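Local coordinates for uncharacterized protein YhfS (Escherichia coli, PDB 4J8L), which is of unknown function but carries covalently attached pyridoxal 5'-phosphate and belongs to the aminotransferase class I and II family, at residues D61-Q66 / G182-A187; A65-L70 / D211-I216; G90-V95 / Q134-L139; Q141-Q146 / N172-K177; G186-T191 / V207-V212. One frame throughout, in Å; residues are numbered along the deposited sequence.

How the contacts relate
All five contacts fall in the part of the chain that matches the aminotransferase class I and II family. Contact 5 pairs strands 189-193 and 203-208 of its mixed sheet and lies about 7 Å, centre to centre, from contacts 1 and 2. Contact 2 packs helix 210-219 on edge strand 67-72. Contact 1 joins the end of helix 50-62 to the loop before strand 189-193. Contact 3, about 20 Å, centre to centre, from contact 2, pairs strands 92-96 and 137-141. Contacts 3 and 4 fall in series inside the loop closed by contact 1. Contact 5 closes the hairpin bearing the cofactor lysine, and contact 4 joins loops at strand ends, where the cofactor pocket probably lies.

Contact 1 (D61-Q66 / G182-A187)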
# COMPACT_ATOMS: atom_id res chain seq x y z
N ASP A 61 1.05 -8.13 16.81
CA ASP A 61 -0.11 -8.06 17.66
C ASP A 61 -1.19 -7.15 17.05
O ASP A 61 -2.36 -7.52 16.98
CB ASP A 61 0.31 -7.57 19.05
CG ASP A 61 -0.82 -7.59 20.05
OD1 ASP A 61 -0.80 -6.75 20.98
OD2 ASP A 61 -1.71 -8.45 19.92
N ALA A 62 -0.78 -5.96 16.60
CA ALA A 62 -1.72 -4.97 16.07
C ALA A 62 -2.43 -5.45 14.81
O ALA A 62 -3.59 -5.11 14.57
CB ALA A 62 -1.00 -3.66 15.81
N PHE A 63 -1.74 -6.26 14.02
CA PHE A 63 -2.33 -6.79 12.79
C PHE A 63 -2.75 -8.26 12.91
O PHE A 63 -2.87 -8.96 11.91
CB PHE A 63 -1.41 -6.56 11.59
CG PHE A 63 -1.22 -5.10 11.25
CD1 PHE A 63 -2.26 -4.37 10.70
CD2 PHE A 63 0.00 -4.47 11.45
CE1 PHE A 63 -2.10 -3.03 10.38
CE2 PHE A 63 0.17 -3.14 11.12
CZ PHE A 63 -0.89 -2.41 10.59
N HIS A 64 -2.99 -8.70 14.14
CA HIS A 64 -3.62 -9.99 14.42
C HIS A 64 -2.87 -11.14 13.76
O HIS A 64 -3.46 -12.05 13.18
CB HIS A 64 -5.09 -9.96 14.00
CG HIS A 64 -5.84 -8.82 14.62
ND1 HIS A 64 -6.05 -7.63 13.97
CD2 HIS A 64 -6.40 -8.68 15.85
CE1 HIS A 64 -6.72 -6.81 14.76
NE2 HIS A 64 -6.95 -7.43 15.90
N ALA A 65 -1.54 -11.09 13.88
CA ALA A 65 -0.67 -12.07 13.26
C ALA A 65 0.23 -12.70 14.31
O ALA A 65 0.37 -12.18 15.42
CB ALA A 65 0.17 -11.41 12.17
N GLN A 66 0.84 -13.82 13.96
CA GLN A 66 1.73 -14.52 14.87
C GLN A 66 3.05 -13.78 15.06
O GLN A 66 3.62 -13.78 16.16
CB GLN A 66 2.00 -15.91 14.33
CG GLN A 66 0.78 -16.81 14.39
CD GLN A 66 1.06 -18.20 13.89
OE1 GLN A 66 2.03 -18.43 13.17
NE2 GLN A 66 0.23 -19.15 14.29
N GLY A 182 -4.14 -8.13 4.44
CA GLY A 182 -4.11 -9.54 4.04
C GLY A 182 -4.00 -10.54 5.18
O GLY A 182 -4.79 -11.48 5.27
N CYS A 183 -3.03 -10.34 6.07
CA CYS A 183 -2.83 -11.29 7.17
C CYS A 183 -3.98 -11.29 8.17
O CYS A 183 -4.05 -12.17 9.03
CB CYS A 183 -1.50 -11.02 7.90
SG CYS A 183 -1.40 -9.43 8.74
N GLU A 184 -4.87 -10.31 8.07
CA GLU A 184 -6.03 -10.25 8.96
C GLU A 184 -7.26 -10.90 8.34
O GLU A 184 -8.28 -11.05 9.00
CB GLU A 184 -6.35 -8.80 9.33
CG GLU A 184 -5.20 -8.07 10.01
CD GLU A 184 -5.54 -6.63 10.35
OE1 GLU A 184 -5.79 -5.84 9.42
OE2 GLU A 184 -5.56 -6.30 11.56
N CYS A 185 -7.16 -11.27 7.07
CA CYS A 185 -8.31 -11.90 6.41
C CYS A 185 -7.94 -13.09 5.52
O CYS A 185 -8.60 -13.36 4.51
CB CYS A 185 -9.13 -10.86 5.64
SG CYS A 185 -8.28 -10.00 4.29
N GLY A 186 -6.90 -13.82 5.91
CA GLY A 186 -6.62 -15.09 5.28
C GLY A 186 -5.24 -15.34 4.70
O GLY A 186 -4.89 -16.49 4.43
N ALA A 187 -4.45 -14.29 4.51
CA ALA A 187 -3.12 -14.45 3.93
C ALA A 187 -2.13 -15.02 4.93
O ALA A 187 -2.23 -14.80 6.15
CB ALA A 187 -2.60 -13.10 3.40
O HOH W 1 -2.66 -13.75 10.96
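His64 and Glu184 both place CG anti to the carbonyl carbon (chi1 -54° and -58°), and the extended glutamate carries its carboxylate to the edge of the imidazole. His64, with positive phi, is the C-prime residue of the Schellman motif that ends helix 50-62. Its ND1 donates to Glu184 OE2 over 2.8 Å, with an angle of 154° at the hydrogen. The oxygen lies in the ring plane. It is met on its anti side, somewhat out of the carboxylate plane. OE2 also lies 3.9 Å from Phe63 CD1, at the edge of the phenyl ring. Outside the two segments, Ile181 N binds Glu184 OE1, so both carboxylate oxygens are engaged. With an alanine in place of the glutamate, His64 ND1 would probably lack its acceptor here and the ring would be freer to turn. The other half of the contact is less polar. Cys183 SG packs 4.0 Å from Phe63 CB and 4.3 Å from Ala65 CB, and Val207 of strand 203-208 touches all three of these residues. The helix end is thus tied to the 3-10 turn at residues 182-184. A water bridges the backbones, donating to His64 O and Cys183 O, each at 2.9 Å.

Contact 2 (A65-L70 / D211-I216); sequences AQAAAL and DVINRI
Gln66 OE1 accepts from two donors: the backbone N of Ala210 and a water at 2.8 Å. The same water accepts from Asp211 N at 3.1 Å, so the glutamine amide reaches Asp211 through it. Ala210 and Asp211 begin helix 210-219, where backbone N-H groups have no acceptor inside the helix. The side chain of Gln66 and its water thus serve two of them. Gln66 and Ala67 both face Gly208 in a classic beta bulge at the start of strand 67-72.

Beyond this end the contact is apolar. The helix runs roughly along the strand, with segment axes 7.7 Å apart at an angle of 28°. Ile213 carries most of the packing. Its CG2 stands anti to the backbone N and its CG1 beside it (chi1 -60°), and both branches meet the strand. CG1 lies 3.8 Å from Ala67 CB. CG2 lies 3.6 Å from Ala68 O and 4.0 Å from Ala69 CB. Further along, Ile216 CG2 reaches Ala69 CB at 4.4 Å. The bonds to CB of Ala67 and Ala69 point toward the helix. That of Ala68 points away, and its methyl packs on Leu59 of helix 50-62. Ile213 and Ile216 also rest on Val206 of the next strand, and Ile216 on Ala81 and Ala85 of helix 74-86.

No hydrogen bond joins the two segments directly. The short alanine side chains probably let the helix come this close to the edge strand, and the grip is by shape along most of its length, with polar fixing confined to the helix start.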
# COMPACT_ATOMS: atom_id res chain seq x y z
N ALA A 65 -1.54 -11.09 13.88
CA ALA A 65 -0.67 -12.07 13.26
C ALA A 65 0.23 -12.70 14.31
O ALA A 65 0.37 -12.18 15.42
CB ALA A 65 0.17 -11.41 12.17
N GLN A 66 0.84 -13.82 13.96
CA GLN A 66 1.73 -14.52 14.87
C GLN A 66 3.05 -13.78 15.06
O GLN A 66 3.62 -13.78 16.16
CB GLN A 66 2.00 -15.91 14.33
CG GLN A 66 0.78 -16.81 14.39
CD GLN A 66 1.06 -18.20 13.89
OE1 GLN A 66 2.03 -18.43 13.17
NE2 GLN A 66 0.23 -19.15 14.29
N ALA A 67 3.53 -13.15 13.99
CA ALA A 67 4.88 -12.60 13.99
C ALA A 67 5.05 -11.51 12.94
O ALA A 67 4.20 -11.33 12.06
CB ALA A 67 5.89 -13.71 13.76
N ALA A 68 6.15 -10.77 13.04
CA ALA A 68 6.49 -9.78 12.03
C ALA A 68 8.00 -9.58 11.92
O ALA A 68 8.75 -9.87 12.86
CB ALA A 68 5.81 -8.44 12.33
N ALA A 69 8.45 -9.11 10.77
CA ALA A 69 9.85 -8.75 10.59
C ALA A 69 9.94 -7.45 9.81
O ALA A 69 9.29 -7.30 8.77
CB ALA A 69 10.61 -9.85 9.85
N LEU A 70 10.74 -6.52 10.30
CA LEU A 70 11.07 -5.33 9.51
C LEU A 70 12.28 -5.67 8.65
O LEU A 70 13.19 -6.39 9.09
CB LEU A 70 11.38 -4.14 10.45
CG LEU A 70 10.18 -3.67 11.28
CD1 LEU A 70 10.59 -2.53 12.24
CD2 LEU A 70 9.07 -3.21 10.36
N ASP A 211 6.06 -19.39 10.95
CA ASP A 211 6.95 -20.22 10.16
C ASP A 211 7.55 -19.42 8.99
O ASP A 211 8.74 -19.52 8.70
CB ASP A 211 6.32 -21.55 9.72
CG ASP A 211 5.07 -21.39 8.87
OD1 ASP A 211 4.58 -20.27 8.67
OD2 ASP A 211 4.56 -22.43 8.40
N VAL A 212 6.74 -18.57 8.37
CA VAL A 212 7.25 -17.72 7.30
C VAL A 212 8.21 -16.64 7.81
O VAL A 212 9.31 -16.47 7.27
CB VAL A 212 6.11 -17.03 6.53
CG1 VAL A 212 6.68 -16.15 5.42
CG2 VAL A 212 5.16 -18.07 5.96
N ILE A 213 7.80 -15.92 8.85
CA ILE A 213 8.63 -14.87 9.43
C ILE A 213 9.97 -15.42 9.92
O ILE A 213 11.01 -14.80 9.73
CB ILE A 213 7.91 -14.16 10.58
CG1 ILE A 213 6.61 -13.51 10.07
CG2 ILE A 213 8.81 -13.09 11.23
CD1 ILE A 213 6.82 -12.54 8.92
N ASN A 214 9.94 -16.60 10.54
CA ASN A 214 11.17 -17.23 11.02
C ASN A 214 12.12 -17.54 9.86
O ASN A 214 13.33 -17.39 9.98
CB ASN A 214 10.89 -18.50 11.82
CG ASN A 214 10.32 -18.21 13.19
OD1 ASN A 214 10.49 -17.12 13.74
ND2 ASN A 214 9.65 -19.20 13.77
N ARG A 215 11.56 -17.97 8.72
CA ARG A 215 12.40 -18.24 7.56
C ARG A 215 13.04 -16.96 7.05
O ARG A 215 14.18 -16.95 6.59
CB ARG A 215 11.61 -18.94 6.44
CG ARG A 215 11.28 -20.39 6.77
CD ARG A 215 10.95 -21.21 5.52
NE ARG A 215 9.68 -20.82 4.92
CZ ARG A 215 8.50 -21.30 5.29
NH1 ARG A 215 8.43 -22.19 6.27
NH2 ARG A 215 7.39 -20.90 4.68
N ILE A 216 12.30 -15.86 7.13
CA ILE A 216 12.83 -14.57 6.73
C ILE A 216 13.95 -14.15 7.68
O ILE A 216 15.05 -13.79 7.24
CB ILE A 216 11.73 -13.50 6.68
CG1 ILE A 216 10.74 -13.82 5.57
CG2 ILE A 216 12.34 -12.11 6.51
CD1 ILE A 216 9.57 -12.85 5.50
O HOH W 2 3.32 -20.50 11.72

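Contact 3 (G90-V95 / Q134-L139)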
# COMPACT_ATOMS: atom_id res chain seq x y z
N GLY A 90 12.31 -21.05 -9.64
CA GLY A 90 11.83 -21.96 -10.66
C GLY A 90 10.48 -22.56 -10.35
O GLY A 90 9.95 -23.34 -11.13
N GLN A 91 9.91 -22.20 -9.21
CA GLN A 91 8.60 -22.71 -8.84
C GLN A 91 7.48 -21.86 -9.43
O GLN A 91 7.73 -20.89 -10.13
CB GLN A 91 8.46 -22.87 -7.33
CG GLN A 91 9.25 -24.05 -6.80
CD GLN A 91 8.84 -24.44 -5.39
OE1 GLN A 91 8.69 -23.58 -4.52
NE2 GLN A 91 8.67 -25.73 -5.16
N ARG A 92 6.24 -22.25 -9.15
CA ARG A 92 5.09 -21.67 -9.84
C ARG A 92 4.29 -20.74 -8.95
O ARG A 92 3.81 -21.13 -7.88
CB ARG A 92 4.21 -22.78 -10.41
CG ARG A 92 4.95 -23.70 -11.36
CD ARG A 92 4.36 -25.11 -11.39
NE ARG A 92 3.03 -25.14 -12.00
CZ ARG A 92 2.82 -25.04 -13.31
NH1 ARG A 92 3.84 -24.88 -14.15
NH2 ARG A 92 1.58 -25.08 -13.79
N LEU A 93 4.16 -19.49 -9.39
CA LEU A 93 3.46 -18.46 -8.63
C LEU A 93 2.18 -18.05 -9.33
O LEU A 93 2.20 -17.68 -10.51
CB LEU A 93 4.36 -17.23 -8.43
CG LEU A 93 3.71 -16.04 -7.73
CD1 LEU A 93 3.49 -16.34 -6.24
CD2 LEU A 93 4.53 -14.77 -7.92
N LEU A 94 1.07 -18.12 -8.62
CA LEU A 94 -0.20 -17.66 -9.17
C LEU A 94 -0.36 -16.15 -9.00
O LEU A 94 -0.15 -15.61 -7.90
CB LEU A 94 -1.37 -18.39 -8.50
CG LEU A 94 -2.75 -18.00 -9.02
CD1 LEU A 94 -3.08 -18.77 -10.29
CD2 LEU A 94 -3.82 -18.23 -7.96
N VAL A 95 -0.71 -15.47 -10.08
CA VAL A 95 -1.01 -14.04 -10.04
C VAL A 95 -2.30 -13.72 -10.80
O VAL A 95 -2.78 -14.51 -11.63
CB VAL A 95 0.14 -13.17 -10.63
CG1 VAL A 95 1.40 -13.31 -9.80
CG2 VAL A 95 0.40 -13.56 -12.08
N GLN A 134 -1.93 -26.26 -9.98
CA GLN A 134 -1.22 -26.50 -8.72
C GLN A 134 -0.08 -25.51 -8.43
O GLN A 134 1.08 -25.91 -8.32
CB GLN A 134 -0.67 -27.93 -8.69
CG GLN A 134 -1.74 -29.00 -8.71
CD GLN A 134 -2.53 -29.06 -7.41
OE1 GLN A 134 -1.98 -29.38 -6.36
NE2 GLN A 134 -3.81 -28.75 -7.48
N PRO A 135 -0.40 -24.22 -8.29
CA PRO A 135 0.68 -23.27 -8.01
C PRO A 135 1.30 -23.55 -6.65
O PRO A 135 0.62 -24.07 -5.76
CB PRO A 135 -0.04 -21.91 -8.01
CG PRO A 135 -1.46 -22.24 -7.66
CD PRO A 135 -1.73 -23.58 -8.27
N ASP A 136 2.58 -23.22 -6.49
CA ASP A 136 3.26 -23.42 -5.21
C ASP A 136 2.95 -22.32 -4.20
O ASP A 136 3.03 -22.53 -2.99
CB ASP A 136 4.76 -23.56 -5.43
CG ASP A 136 5.11 -24.76 -6.28
OD1 ASP A 136 4.97 -25.91 -5.79
OD2 ASP A 136 5.52 -24.56 -7.45
N ALA A 137 2.60 -21.13 -4.71
CA ALA A 137 2.18 -20.03 -3.88
C ALA A 137 1.37 -19.05 -4.73
O ALA A 137 1.31 -19.18 -5.96
CB ALA A 137 3.39 -19.32 -3.25
N ALA A 138 0.76 -18.07 -4.07
CA ALA A 138 -0.00 -17.03 -4.76
C ALA A 138 0.35 -15.66 -4.22
O ALA A 138 0.62 -15.50 -3.03
CB ALA A 138 -1.50 -17.28 -4.62
N LEU A 139 0.34 -14.66 -5.10
CA LEU A 139 0.50 -13.28 -4.69
C LEU A 139 -0.79 -12.54 -5.02
O LEU A 139 -1.30 -12.65 -6.13
CB LEU A 139 1.69 -12.62 -5.40
CG LEU A 139 1.97 -11.16 -5.02
CD1 LEU A 139 3.46 -10.90 -4.89
CD2 LEU A 139 1.37 -10.22 -6.05
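Arg92 and Asp136 hold each other by two hydrogen bonds where a parallel strand pair begins. Arg92 N donates at 3.0 Å to the anti lone pair of Asp136 OD2. Asp136 N returns a bond to Arg92 O at 2.8 Å. With CG beside its own backbone N (chi1 -62°), Asp136 brings its carboxylate to Arg92 N. Arg92 O also takes a weak bond from Ala137 N at 3.4 Å. From there the ladder is regular: Leu94 N donates to Ala137 O at 2.9 Å, and Leu139 N to Leu94 O at 3.0 Å. The Gln91 amide stacks on the Asp136 carboxylate with their planes nearly parallel, and its OE1 accepts from Lys88 N. The Arg92 guanidinium stands perpendicular to that carboxylate, and its NH2 binds Gln133 O.

Apolar groups fill both faces of the pair. On one, Leu93 CD1 meets Ala137 CB at 4.2 Å. On the other, Leu94 CB lies 3.8 Å from Pro135 CB and 4.0 Å from Ala138 CB. Strand 92-96 lies between strands 137-141 and 114-118, bonded to both. Leu93 and Leu139 pack on helix 74-86, whereas Leu94 packs on helix 123-133, the crossover from strand 114-118 to strand 137-141.

Contact 4 (Q141-Q146 / N172-K177); sequences QHTRQQ and NYAVMK
Ala174 CB sits squarely over one face of the His142 ring, a CH-pi contact 3.6 Å from the centroid and 13° off the normal. Beside it, Thr143 CG2 presses against Asn172 O at 3.2 Å and meets Tyr173 CB at 3.9 Å. Chi1 of 55° places this methyl anti to the carbonyl carbon and directs it at the other loop. A water completes the first shell: it accepts from Thr143 N at 2.9 Å and donates to Asn172 O at 2.8 Å. Within segment 141-146, Gln141 NE2 donates to Thr143 OG1 over 2.9 Å, with an angle of 162° at the hydrogen.

The two loops follow the neighbouring parallel strands 137-141 and 167-170, at their C-terminal ends. In fold-type I enzymes the cofactor pocket lies at this edge of the sheet, and the same is probable here. An alanine in place of Thr143 would probably open a gap beside Tyr173 CB and deprive the Gln141 amide of an acceptor that helps fix its rotation.

Further out, Asp171 OD1 binds His142 ND1, which helps fix the ring under Ala174. Asn172 is held at both ends of its amide, OD1 by Ser193 N and ND2 by Asp170 OD1. Tyr173 OH bonds to Ala309 N.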
# COMPACT_ATOMS: atom_id res chain seq x y z
N GLN A 141 -2.56 -8.70 -4.92
CA GLN A 141 -2.42 -7.27 -4.64
C GLN A 141 -3.69 -6.74 -4.00
O GLN A 141 -4.80 -7.03 -4.46
CB GLN A 141 -2.07 -6.48 -5.91
CG GLN A 141 -1.80 -5.00 -5.62
CD GLN A 141 -1.18 -4.26 -6.79
OE1 GLN A 141 -0.43 -4.84 -7.58
NE2 GLN A 141 -1.50 -2.98 -6.90
N HIS A 142 -3.53 -5.97 -2.93
CA HIS A 142 -4.67 -5.41 -2.22
C HIS A 142 -5.31 -4.25 -3.00
O HIS A 142 -6.51 -4.26 -3.28
CB HIS A 142 -4.24 -4.96 -0.81
CG HIS A 142 -5.38 -4.77 0.14
ND1 HIS A 142 -5.25 -4.95 1.51
CD2 HIS A 142 -6.67 -4.41 -0.07
CE1 HIS A 142 -6.42 -4.72 2.09
NE2 HIS A 142 -7.29 -4.39 1.16
N THR A 143 -4.51 -3.25 -3.36
CA THR A 143 -5.03 -2.15 -4.16
C THR A 143 -5.36 -2.63 -5.58
O THR A 143 -4.92 -3.69 -6.00
CB THR A 143 -4.04 -0.97 -4.26
OG1 THR A 143 -2.78 -1.44 -4.74
CG2 THR A 143 -3.88 -0.31 -2.90
N ARG A 144 -6.14 -1.82 -6.28
CA ARG A 144 -6.60 -2.15 -7.63
C ARG A 144 -5.53 -1.96 -8.70
O ARG A 144 -4.93 -0.88 -8.82
CB ARG A 144 -7.83 -1.33 -7.98
CG ARG A 144 -8.99 -1.46 -6.99
CD ARG A 144 -9.38 -2.92 -6.79
NE ARG A 144 -10.63 -3.07 -6.04
CZ ARG A 144 -11.10 -4.22 -5.58
NH1 ARG A 144 -10.42 -5.35 -5.77
NH2 ARG A 144 -12.25 -4.26 -4.92
N GLN A 145 -5.33 -2.98 -9.53
CA GLN A 145 -4.34 -2.94 -10.60
C GLN A 145 -4.91 -2.40 -11.90
O GLN A 145 -4.17 -1.97 -12.78
CB GLN A 145 -3.80 -4.34 -10.84
CG GLN A 145 -3.03 -4.90 -9.65
CD GLN A 145 -2.94 -6.41 -9.70
OE1 GLN A 145 -3.76 -7.10 -9.10
NE2 GLN A 145 -1.94 -6.92 -10.43
N GLN A 146 -6.24 -2.42 -12.01
CA GLN A 146 -6.92 -1.91 -13.18
C GLN A 146 -8.34 -1.57 -12.76
O GLN A 146 -8.84 -2.13 -11.78
CB GLN A 146 -6.90 -2.97 -14.29
CG GLN A 146 -7.55 -4.27 -13.91
CD GLN A 146 -7.25 -5.37 -14.90
OE1 GLN A 146 -6.59 -5.15 -15.91
NE2 GLN A 146 -7.74 -6.57 -14.60
N ASN A 172 0.44 -2.51 0.08
CA ASN A 172 0.83 -1.11 -0.05
C ASN A 172 -0.33 -0.19 -0.41
O ASN A 172 -1.12 -0.51 -1.30
CB ASN A 172 1.96 -0.94 -1.06
CG ASN A 172 3.25 -1.51 -0.54
OD1 ASN A 172 3.88 -0.91 0.33
ND2 ASN A 172 3.64 -2.68 -1.05
N TYR A 173 -0.40 0.93 0.31
CA TYR A 173 -1.42 1.97 0.13
C TYR A 173 -2.79 1.55 0.68
O TYR A 173 -3.76 2.29 0.56
CB TYR A 173 -1.57 2.38 -1.33
CG TYR A 173 -0.43 3.16 -1.94
CD1 TYR A 173 0.21 4.18 -1.25
CD2 TYR A 173 -0.02 2.91 -3.25
CE1 TYR A 173 1.23 4.92 -1.84
CE2 TYR A 173 0.99 3.62 -3.84
CZ TYR A 173 1.62 4.63 -3.14
OH TYR A 173 2.63 5.35 -3.76
N ALA A 174 -2.87 0.37 1.28
CA ALA A 174 -4.10 -0.05 1.93
C ALA A 174 -3.97 -0.09 3.46
O ALA A 174 -4.98 -0.02 4.17
CB ALA A 174 -4.54 -1.43 1.41
N VAL A 175 -2.75 -0.23 3.96
CA VAL A 175 -2.54 -0.43 5.40
C VAL A 175 -3.02 0.78 6.18
O VAL A 175 -2.72 1.92 5.81
CB VAL A 175 -1.07 -0.72 5.72
CG1 VAL A 175 -0.86 -0.89 7.23
CG2 VAL A 175 -0.61 -1.98 4.98
N MSE A 176 -3.77 0.53 7.26
CA MSE A 176 -4.36 1.58 8.09
C MSE A 176 -5.42 2.42 7.39
O MSE A 176 -5.87 3.44 7.94
CB MSE A 176 -3.29 2.51 8.69
CG MSE A 176 -2.41 1.86 9.73
SE MSE A 176 -3.50 1.01 11.14
CE MSE A 176 -2.24 1.18 12.64
N LYS A 177 -5.82 2.01 6.20
CA LYS A 177 -6.83 2.74 5.44
C LYS A 177 -8.10 1.90 5.23
O LYS A 177 -9.14 2.44 4.83
CB LYS A 177 -6.27 3.17 4.10
CG LYS A 177 -5.16 4.20 4.20
CD LYS A 177 -5.12 5.01 2.91
CE LYS A 177 -3.80 4.90 2.23
NZ LYS A 177 -3.91 5.36 0.82
O HOH W 3 -1.76 -2.92 -2.52

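Contact 5 (G186-T191 / V207-V212)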
# COMPACT_ATOMS: atom_id res chain seq x y z
N GLY A 186 -6.90 -13.82 5.91
CA GLY A 186 -6.62 -15.09 5.28
C GLY A 186 -5.24 -15.34 4.70
O GLY A 186 -4.89 -16.49 4.43
N ALA A 187 -4.45 -14.29 4.51
CA ALA A 187 -3.12 -14.45 3.93
C ALA A 187 -2.13 -15.02 4.93
O ALA A 187 -2.23 -14.80 6.15
CB ALA A 187 -2.60 -13.10 3.40
N ASN A 188 -1.14 -15.75 4.42
CA ASN A 188 -0.07 -16.24 5.27
C ASN A 188 0.86 -15.13 5.71
O ASN A 188 1.34 -15.14 6.83
CB ASN A 188 0.68 -17.39 4.61
CG ASN A 188 -0.22 -18.55 4.32
OD1 ASN A 188 -0.78 -18.66 3.23
ND2 ASN A 188 -0.43 -19.39 5.33
N VAL A 189 1.12 -14.18 4.82
CA VAL A 189 1.83 -12.95 5.21
C VAL A 189 1.32 -11.76 4.42
O VAL A 189 0.99 -11.88 3.23
CB VAL A 189 3.37 -13.03 5.01
CG1 VAL A 189 4.04 -13.87 6.09
CG2 VAL A 189 3.72 -13.54 3.61
N SER A 190 1.26 -10.62 5.12
CA SER A 190 1.08 -9.30 4.52
C SER A 190 2.44 -8.66 4.30
O SER A 190 3.39 -8.95 5.01
CB SER A 190 0.28 -8.40 5.45
OG SER A 190 -1.12 -8.54 5.26
N THR A 191 2.53 -7.75 3.32
CA THR A 191 3.75 -6.99 3.14
C THR A 191 3.40 -5.53 2.87
O THR A 191 2.40 -5.23 2.24
CB THR A 191 4.59 -7.50 1.94
OG1 THR A 191 3.84 -7.33 0.73
CG2 THR A 191 4.98 -8.94 2.10
N VAL A 207 4.35 -9.26 7.77
CA VAL A 207 3.57 -9.54 8.98
C VAL A 207 2.71 -10.78 8.71
O VAL A 207 1.98 -10.82 7.73
CB VAL A 207 2.64 -8.35 9.34
CG1 VAL A 207 1.90 -8.63 10.64
CG2 VAL A 207 3.44 -7.03 9.44
N GLY A 208 2.81 -11.79 9.57
CA GLY A 208 1.98 -12.97 9.39
C GLY A 208 2.43 -14.18 10.17
O GLY A 208 2.86 -14.07 11.31
N ASP A 209 2.34 -15.34 9.53
CA ASP A 209 2.62 -16.62 10.20
C ASP A 209 4.07 -16.76 10.63
O ASP A 209 5.00 -16.41 9.88
CB ASP A 209 2.23 -17.78 9.27
CG ASP A 209 0.74 -17.85 9.01
OD1 ASP A 209 -0.04 -17.12 9.67
OD2 ASP A 209 0.34 -18.65 8.14
N ALA A 210 4.27 -17.31 11.83
CA ALA A 210 5.60 -17.47 12.41
C ALA A 210 6.55 -18.31 11.56
O ALA A 210 7.74 -18.00 11.47
CB ALA A 210 5.49 -18.05 13.82
N ASP A 211 6.06 -19.39 10.95
CA ASP A 211 6.95 -20.22 10.16
C ASP A 211 7.55 -19.42 8.99
O ASP A 211 8.74 -19.52 8.70
CB ASP A 211 6.32 -21.55 9.72
CG ASP A 211 5.07 -21.39 8.87
OD1 ASP A 211 4.58 -20.27 8.67
OD2 ASP A 211 4.56 -22.43 8.40
N VAL A 212 6.74 -18.57 8.37
CA VAL A 212 7.25 -17.72 7.30
C VAL A 212 8.21 -16.64 7.81
O VAL A 212 9.31 -16.47 7.27
CB VAL A 212 6.11 -17.03 6.53
CG1 VAL A 212 6.68 -16.15 5.42
CG2 VAL A 212 5.16 -18.07 5.96
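The beta hairpin of strands 189-193 and 203-208, whose connection contains Lys196 with its covalently bound pyridoxal phosphate, is zipped at its open end by residues 188-190 and 207-209. Ser190 and Val207 form an antiparallel hydrogen-bonded pair: Ser190 N donates to Val207 O at 2.7 Å, and Val207 N to Ser190 O at 2.9 Å. Val189 and Gly208 make the following non-hydrogen-bonded pair, with Val189 CA only 4.2 Å from Gly208 CA. A side chain at Gly208 would collide with Asn188 O.

Asp209 N then donates to Asn188 O at 2.9 Å, nearly along the C=O axis. Asp209 CG lies beside its own backbone N (chi1 -66°), which brings OD2 to Asn188 ND2. That bond is 3.0 Å from Asn188 ND2 to Asp209 OD2, close to the amide plane, and the carboxylate is turned 84° against the amide. Asn188 OD1 accepts from Ala167 N, so the amide links the ends of the hairpin strands to strand 167-170. Asp209 occupies the N-cap position of helix 210-219, though its side chain makes no capping bond.

Ser190 OG binds Asp171, Thr169 and Cys183. On the helix side, Val189 CG1 and Val212 CG1 meet tip to tip at 3.6 Å.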